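Local coordinates for SusD-like protein BACOVA_02651 (Bacteroides ovatus, PDB 5E75) that binds polysaccharide at the cell surface and probably mediates xyloglucan capture before the glycan is transported into the periplasm for degradation, at residues T62-A67 against F484-E489. Residues are numbered along the deposited sequence; the frame is centred on the assembly and turned at random.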
loop_
_atom_site.group_PDB
_atom_site.type_symbol
_atom_site.label_atom_id
_atom_site.label_comp_id
_atom_site.label_asym_id
_atom_site.label_seq_id
_atom_site.Cartn_x
_atom_site.Cartn_y
_atom_site.Cartn_z
ATOM N N THR A 62 -11.191 4.420 13.428
ATOM C CA THR A 62 -12.118 5.376 14.021
ATOM C C THR A 62 -11.472 6.706 14.421
ATOM O O THR A 62 -12.126 7.584 14.967
ATOM C CB THR A 62 -12.827 4.761 15.238
ATOM O OG1 THR A 62 -11.860 4.508 16.266
ATOM C CG2 THR A 62 -13.507 3.457 14.854
ATOM N N PHE A 63 -10.188 6.863 14.111
ATOM C CA PHE A 63 -9.448 8.097 14.387
ATOM C C PHE A 63 -9.317 8.397 15.880
ATOM O O PHE A 63 -9.577 9.514 16.338
ATOM C CB PHE A 63 -10.019 9.293 13.611
ATOM C CG PHE A 63 -9.825 9.188 12.129
ATOM C CD1 PHE A 63 -8.660 9.650 11.539
ATOM C CD2 PHE A 63 -10.785 8.603 11.332
ATOM C CE1 PHE A 63 -8.460 9.536 10.182
ATOM C CE2 PHE A 63 -10.612 8.495 9.962
ATOM C CZ PHE A 63 -9.438 8.953 9.383
ATOM N N GLN A 64 -8.891 7.389 16.629
ATOM C CA GLN A 64 -8.661 7.543 18.058
ATOM C C GLN A 64 -7.285 7.018 18.481
ATOM O O GLN A 64 -7.096 6.551 19.595
ATOM C CB GLN A 64 -9.773 6.846 18.832
ATOM C CG GLN A 64 -11.153 7.420 18.535
ATOM C CD GLN A 64 -12.264 6.603 19.141
ATOM O OE1 GLN A 64 -12.798 5.699 18.509
ATOM N NE2 GLN A 64 -12.617 6.915 20.383
ATOM N N VAL A 65 -6.308 7.136 17.590
ATOM C CA VAL A 65 -4.954 6.668 17.876
ATOM C C VAL A 65 -4.250 7.582 18.882
ATOM O O VAL A 65 -4.366 8.803 18.811
ATOM C CB VAL A 65 -4.114 6.588 16.587
ATOM C CG1 VAL A 65 -2.704 6.044 16.880
ATOM C CG2 VAL A 65 -4.794 5.720 15.559
ATOM N N THR A 66 -3.541 6.977 19.831
ATOM C CA THR A 66 -2.733 7.731 20.786
ATOM C C THR A 66 -1.261 7.627 20.416
ATOM O O THR A 66 -0.841 6.729 19.684
ATOM C CB THR A 66 -2.891 7.227 22.225
ATOM O OG1 THR A 66 -2.150 6.013 22.393
ATOM C CG2 THR A 66 -4.349 6.982 22.569
ATOM N N ALA A 67 -0.470 8.560 20.933
ATOM C CA ALA A 67 0.957 8.616 20.630
ATOM C C ALA A 67 1.737 7.406 21.125
ATOM O O ALA A 67 2.849 7.164 20.641
ATOM C CB ALA A 67 1.557 9.883 21.195
ATOM N N PHE A 484 -17.953 4.634 20.109
ATOM C CA PHE A 484 -17.906 6.068 19.877
ATOM C C PHE A 484 -17.732 6.374 18.402
ATOM O O PHE A 484 -16.900 5.764 17.726
ATOM C CB PHE A 484 -16.753 6.683 20.667
ATOM C CG PHE A 484 -16.870 6.475 22.142
ATOM C CD1 PHE A 484 -17.852 7.131 22.864
ATOM C CD2 PHE A 484 -16.011 5.619 22.806
ATOM C CE1 PHE A 484 -17.975 6.941 24.225
ATOM C CE2 PHE A 484 -16.127 5.425 24.172
ATOM C CZ PHE A 484 -17.109 6.087 24.880
ATOM N N THR A 485 -18.542 7.305 17.908
ATOM C CA THR A 485 -18.335 7.885 16.590
ATOM C C THR A 485 -17.735 9.278 16.770
ATOM O O THR A 485 -18.364 10.179 17.328
ATOM C CB THR A 485 -19.641 7.972 15.777
ATOM O OG1 THR A 485 -20.131 6.651 15.512
ATOM C CG2 THR A 485 -19.404 8.690 14.448
ATOM N N ILE A 486 -16.499 9.425 16.316
ATOM C CA ILE A 486 -15.781 10.684 16.369
ATOM C C ILE A 486 -16.118 11.478 15.114
ATOM O O ILE A 486 -16.184 10.900 14.032
ATOM C CB ILE A 486 -14.249 10.399 16.468
ATOM C CG1 ILE A 486 -13.837 10.343 17.939
ATOM C CG2 ILE A 486 -13.401 11.433 15.734
ATOM C CD1 ILE A 486 -14.497 9.225 18.703
ATOM N N ASN A 487 -16.357 12.784 15.262
ATOM C CA ASN A 487 -16.414 13.688 14.116
ATOM C C ASN A 487 -14.985 13.916 13.620
ATOM O O ASN A 487 -14.153 14.513 14.307
ATOM C CB ASN A 487 -17.078 15.020 14.496
ATOM C CG ASN A 487 -17.000 16.044 13.398
ATOM O OD1 ASN A 487 -17.373 15.776 12.268
ATOM N ND2 ASN A 487 -16.507 17.229 13.727
ATOM N N ILE A 488 -14.696 13.406 12.436
ATOM C CA ILE A 488 -13.333 13.416 11.909
ATOM C C ILE A 488 -13.055 14.801 11.361
ATOM O O ILE A 488 -13.800 15.311 10.514
ATOM C CB ILE A 488 -13.169 12.341 10.820
ATOM C CG1 ILE A 488 -13.537 10.970 11.400
ATOM C CG2 ILE A 488 -11.737 12.320 10.299
ATOM C CD1 ILE A 488 -13.862 9.914 10.357
ATOM N N GLU A 489 -11.975 15.395 11.857
ATOM C CA GLU A 489 -11.578 16.750 11.507
ATOM C C GLU A 489 -10.162 16.786 10.943
ATOM O O GLU A 489 -9.449 15.783 10.979
ATOM C CB GLU A 489 -11.659 17.628 12.753
ATOM C CG GLU A 489 -13.076 17.805 13.287
ATOM C CD GLU A 489 -13.112 18.704 14.498
ATOM O OE1 GLU A 489 -12.457 18.360 15.492
ATOM O OE2 GLU A 489 -13.781 19.764 14.445
#
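T62, F63 and Q64 meet I486 and I488 where two irregular loops pass without a hydrogen bond between them, the CA atoms of T62 and I486 lying 6.9 Å apart and F63 leaving helix 58-62 with a positive phi of 64°. I488 carries a CH-pi contact: its CG2 sits almost centrally over one face of the F63 ring, 3.9 Å from the centroid and 8° off the normal. The longer branch runs alongside on the same side of the ring, CD1 lying 3.5 Å from F63 CD2. With chi1 at -57°, CG1 lies beside the backbone N and CG2 anti to it, and both branches meet the ring.

I486 turns its longer branch to the amide of Q64, CD1 approaching Q64 NE2 at 3.4 Å, while its CB rests 3.8 Å from the carbonyl O of T62. Q64 is extended beyond CG, and its amide is steadied from its own loop: T62 OG1 donates to Q64 OE1 at 2.7 Å, in the carbonyl plane on a lone pair. Replacing Q64 by an alanine is likely to leave the T62 hydroxyl without this acceptor and to open a gap beside I486 CD1.

I493 of helix 490-493 touches both F63 and I488, extending this apolar cluster. The contact joins the loop that follows helix 58-62, in the N-terminal part of this SusD-family fold, to the loop leading into helix 490-493.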